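Local atomic coordinates of putative TOXIN related protein (Parabacteroides distasonis ATCC 8503, PDB entry 3K0Y), a protein that is of unknown function, possibly toxin-related, and combines a NigD-like N-terminal OB domain with a C-terminal beta sandwich. Residues L120-E125 with L150-N155. Numbering follows the deposited sequence.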
ATOM      1  N   LEU A 120       3.156   2.908   0.110  1.00 41.88           N
ATOM      2  CA  LEU A 120       3.860   1.666   0.303  1.00 41.11           C
ATOM      3  C   LEU A 120       2.882   0.535  -0.045  1.00 41.56           C
ATOM      4  O   LEU A 120       1.869   0.380   0.618  1.00 43.95           O
ATOM      5  CB  LEU A 120       4.343   1.529   1.739  1.00 40.16           C
ATOM      6  CG  LEU A 120       5.085   0.247   2.081  1.00 39.91           C
ATOM      7  CD1 LEU A 120       6.493   0.243   1.382  1.00 40.82           C
ATOM      8  CD2 LEU A 120       5.210  -0.057   3.563  1.00 35.70           C
ATOM      9  N   ASN A 121       3.265  -0.288  -1.002  1.00 39.41           N
ATOM     10  CA  ASN A 121       2.491  -1.373  -1.510  1.00 39.68           C
ATOM     11  C   ASN A 121       3.076  -2.692  -1.046  1.00 39.82           C
ATOM     12  O   ASN A 121       4.285  -2.881  -1.099  1.00 40.47           O
ATOM     13  CB  ASN A 121       2.493  -1.330  -3.021  1.00 37.91           C
ATOM     14  CG  ASN A 121       1.879  -0.072  -3.565  1.00 40.33           C
ATOM     15  OD1 ASN A 121       0.664   0.029  -3.663  1.00 41.75           O
ATOM     16  ND2 ASN A 121       2.714   0.908  -3.928  1.00 40.03           N
ATOM     17  N   ILE A 122       2.220  -3.580  -0.579  1.00 38.97           N
ATOM     18  CA  ILE A 122       2.629  -4.831  -0.084  1.00 39.32           C
ATOM     19  C   ILE A 122       1.754  -5.941  -0.618  1.00 39.03           C
ATOM     20  O   ILE A 122       0.547  -5.792  -0.686  1.00 39.52           O
ATOM     21  CB  ILE A 122       2.606  -4.885   1.460  1.00 39.82           C
ATOM     22  CG1 ILE A 122       3.469  -3.797   2.063  1.00 41.37           C
ATOM     23  CG2 ILE A 122       3.128  -6.247   1.918  1.00 40.58           C
ATOM     24  CD1 ILE A 122       3.440  -3.720   3.622  1.00 38.87           C
ATOM     25  N   TYR A 123       2.397  -7.022  -1.054  1.00 39.74           N
ATOM     26  CA  TYR A 123       1.800  -8.327  -1.305  1.00 40.44           C
ATOM     27  C   TYR A 123       2.433  -9.274  -0.301  1.00 41.04           C
ATOM     28  O   TYR A 123       3.653  -9.473  -0.321  1.00 39.77           O
ATOM     29  CB  TYR A 123       2.124  -8.830  -2.731  1.00 41.41           C
ATOM     30  CG  TYR A 123       1.545 -10.194  -3.083  1.00 43.09           C
ATOM     31  CD1 TYR A 123       0.275 -10.324  -3.636  1.00 48.75           C
ATOM     32  CD2 TYR A 123       2.278 -11.360  -2.852  1.00 47.11           C
ATOM     33  CE1 TYR A 123      -0.264 -11.597  -3.985  1.00 47.77           C
ATOM     34  CE2 TYR A 123       1.769 -12.633  -3.176  1.00 48.80           C
ATOM     35  CZ  TYR A 123       0.492 -12.737  -3.737  1.00 50.24           C
ATOM     36  OH  TYR A 123       0.005 -13.981  -4.028  1.00 53.36           O
ATOM     37  N   PHE A 124       1.616  -9.887   0.551  1.00 41.63           N
ATOM     38  CA  PHE A 124       2.117 -10.692   1.676  1.00 42.19           C
ATOM     39  C   PHE A 124       1.312 -11.960   1.777  1.00 43.44           C
ATOM     40  O   PHE A 124       0.201 -12.063   1.213  1.00 44.25           O
ATOM     41  CB  PHE A 124       2.068  -9.913   3.007  1.00 42.97           C
ATOM     42  CG  PHE A 124       0.649  -9.669   3.538  1.00 43.14           C
ATOM     43  CD1 PHE A 124      -0.084  -8.597   3.100  1.00 41.64           C
ATOM     44  CD2 PHE A 124       0.069 -10.545   4.446  1.00 44.60           C
ATOM     45  CE1 PHE A 124      -1.395  -8.388   3.557  1.00 42.85           C
ATOM     46  CE2 PHE A 124      -1.258 -10.352   4.898  1.00 43.50           C
ATOM     47  CZ  PHE A 124      -1.960  -9.279   4.458  1.00 41.45           C
ATOM     48  N   GLU A 125       1.863 -12.947   2.464  1.00 43.60           N
ATOM     49  CA  GLU A 125       1.136 -14.171   2.701  1.00 45.09           C
ATOM     50  C   GLU A 125       1.119 -14.482   4.162  1.00 44.45           C
ATOM     51  O   GLU A 125       1.980 -14.072   4.903  1.00 44.03           O
ATOM     52  CB  GLU A 125       1.787 -15.357   1.985  1.00 45.67           C
ATOM     53  CG  GLU A 125       1.741 -15.322   0.474  1.00 49.22           C
ATOM     54  CD  GLU A 125       2.572 -16.456  -0.146  1.00 54.22           C
ATOM     55  OE1 GLU A 125       3.846 -16.444  -0.056  1.00 56.93           O
ATOM     56  OE2 GLU A 125       1.935 -17.355  -0.702  1.00 51.85           O
ATOM     57  N   LEU A 150       9.432   2.291   9.850  1.00 44.50           N
ATOM     58  CA  LEU A 150       8.050   1.854   9.998  1.00 44.20           C
ATOM     59  C   LEU A 150       7.967   0.385  10.348  1.00 44.35           C
ATOM     60  O   LEU A 150       8.930  -0.363  10.146  1.00 44.04           O
ATOM     61  CB  LEU A 150       7.282   2.147   8.736  1.00 43.67           C
ATOM     62  CG  LEU A 150       7.353   3.570   8.193  1.00 46.37           C
ATOM     63  CD1 LEU A 150       6.932   3.579   6.692  1.00 49.73           C
ATOM     64  CD2 LEU A 150       6.437   4.472   8.968  1.00 50.36           C
ATOM     65  N   GLU A 151       6.820  -0.023  10.906  1.00 43.45           N
ATOM     66  CA  GLU A 151       6.559  -1.423  11.178  1.00 43.03           C
ATOM     67  C   GLU A 151       5.249  -1.841  10.505  1.00 42.02           C
ATOM     68  O   GLU A 151       4.216  -1.194  10.680  1.00 42.61           O
ATOM     69  CB  GLU A 151       6.413  -1.685  12.668  1.00 42.96           C
ATOM     70  CG  GLU A 151       7.580  -1.417  13.477  1.00 43.79           C
ATOM     71  CD  GLU A 151       7.347  -1.636  15.000  1.00 43.48           C
ATOM     72  OE1 GLU A 151       6.194  -1.786  15.466  1.00 42.74           O
ATOM     73  OE2 GLU A 151       8.356  -1.656  15.715  1.00 46.18           O
ATOM     74  N   PHE A 152       5.304  -2.913   9.740  1.00 41.02           N
ATOM     75  CA  PHE A 152       4.154  -3.500   9.149  1.00 40.85           C
ATOM     76  C   PHE A 152       3.646  -4.503  10.149  1.00 40.60           C
ATOM     77  O   PHE A 152       4.341  -5.412  10.534  1.00 42.06           O
ATOM     78  CB  PHE A 152       4.498  -4.187   7.826  1.00 40.87           C
ATOM     79  CG  PHE A 152       3.353  -4.954   7.231  1.00 40.88           C
ATOM     80  CD1 PHE A 152       2.198  -4.295   6.846  1.00 41.01           C
ATOM     81  CD2 PHE A 152       3.416  -6.312   7.084  1.00 41.12           C
ATOM     82  CE1 PHE A 152       1.132  -4.995   6.311  1.00 42.51           C
ATOM     83  CE2 PHE A 152       2.370  -7.028   6.530  1.00 43.51           C
ATOM     84  CZ  PHE A 152       1.215  -6.369   6.128  1.00 42.83           C
ATOM     85  N   ARG A 153       2.403  -4.339  10.550  1.00 41.39           N
ATOM     86  CA  ARG A 153       1.814  -5.111  11.617  1.00 41.30           C
ATOM     87  C   ARG A 153       0.599  -5.914  11.123  1.00 40.57           C
ATOM     88  O   ARG A 153      -0.168  -5.449  10.249  1.00 39.58           O
ATOM     89  CB  ARG A 153       1.407  -4.121  12.698  1.00 41.93           C
ATOM     90  CG  ARG A 153       2.578  -3.410  13.320  1.00 44.60           C
ATOM     91  CD  ARG A 153       3.010  -4.258  14.425  1.00 49.23           C
ATOM     92  NE  ARG A 153       3.938  -3.625  15.330  1.00 50.53           N
ATOM     93  CZ  ARG A 153       4.208  -4.118  16.524  1.00 47.02           C
ATOM     94  NH1 ARG A 153       3.613  -5.218  16.932  1.00 43.60           N
ATOM     95  NH2 ARG A 153       5.098  -3.531  17.283  1.00 48.12           N
ATOM     96  N   HIS A 154       0.468  -7.136  11.661  1.00 40.12           N
ATOM     97  CA  HIS A 154      -0.584  -8.074  11.307  1.00 39.46           C
ATOM     98  C   HIS A 154      -1.111  -8.717  12.570  1.00 39.52           C
ATOM     99  O   HIS A 154      -0.323  -9.305  13.356  1.00 39.62           O
ATOM    100  CB  HIS A 154      -0.042  -9.098  10.321  1.00 40.21           C
ATOM    101  CG  HIS A 154      -0.918 -10.298  10.084  1.00 38.33           C
ATOM    102  ND1 HIS A 154      -0.502 -11.569  10.392  1.00 40.78           N
ATOM    103  CD2 HIS A 154      -2.123 -10.436   9.483  1.00 39.12           C
ATOM    104  CE1 HIS A 154      -1.435 -12.439  10.045  1.00 38.20           C
ATOM    105  NE2 HIS A 154      -2.440 -11.777   9.499  1.00 39.05           N
ATOM    106  N   ASN A 155      -2.420  -8.556  12.787  1.00 37.74           N
ATOM    107  CA  ASN A 155      -3.123  -9.267  13.870  1.00 39.09           C
ATOM    108  C   ASN A 155      -4.150 -10.220  13.287  1.00 38.81           C
ATOM    109  O   ASN A 155      -5.111  -9.779  12.687  1.00 39.21           O
ATOM    110  CB  ASN A 155      -3.862  -8.279  14.762  1.00 38.78           C
ATOM    111  CG  ASN A 155      -4.056  -8.786  16.178  1.00 38.73           C
ATOM    112  OD1 ASN A 155      -4.193  -9.968  16.416  1.00 37.91           O
ATOM    113  ND2 ASN A 155      -4.047  -7.871  17.122  1.00 36.41           N
TER
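Phe152 carries CG anti to its backbone N and Ile122 sets CG1 beside its own backbone N, with CD1 fully extended beyond it (chi2 177°), torsions that carry ring and methyl into the gap between the strands, where they approach from opposite directions. Ile122 CD1 lies over one face of the Phe152 ring, displaced toward the rim, and comes closest to Phe152 CD1 at 3.5 Å. A distance of 3.8 Å from Ile122 CD1 to the centroid of the Phe152 ring, 23° off the ring normal, identifies a CH-pi contact. At its far end the same ring directs an edge at a face of Phe124: centroids 5.5 Å apart and planes at 61° define an edge-to-face pair, in which Phe152 CZ stands 4.0 Å from Phe124 CD1.

The CA atoms of Ile122 and Phe152 are 9.5 Å apart, a separation bridged by side chains between two facing sheets of the C-terminal beta sandwich. Ile136 touches both phenylalanines, and Phe171 also packs on Phe152.

The salt-bridged Glu151-Arg153 pair takes no part. All three touching residues are buried, consistent with cohesion mainly by dispersion, with a probable weak electrostatic term from the edge-to-face pair.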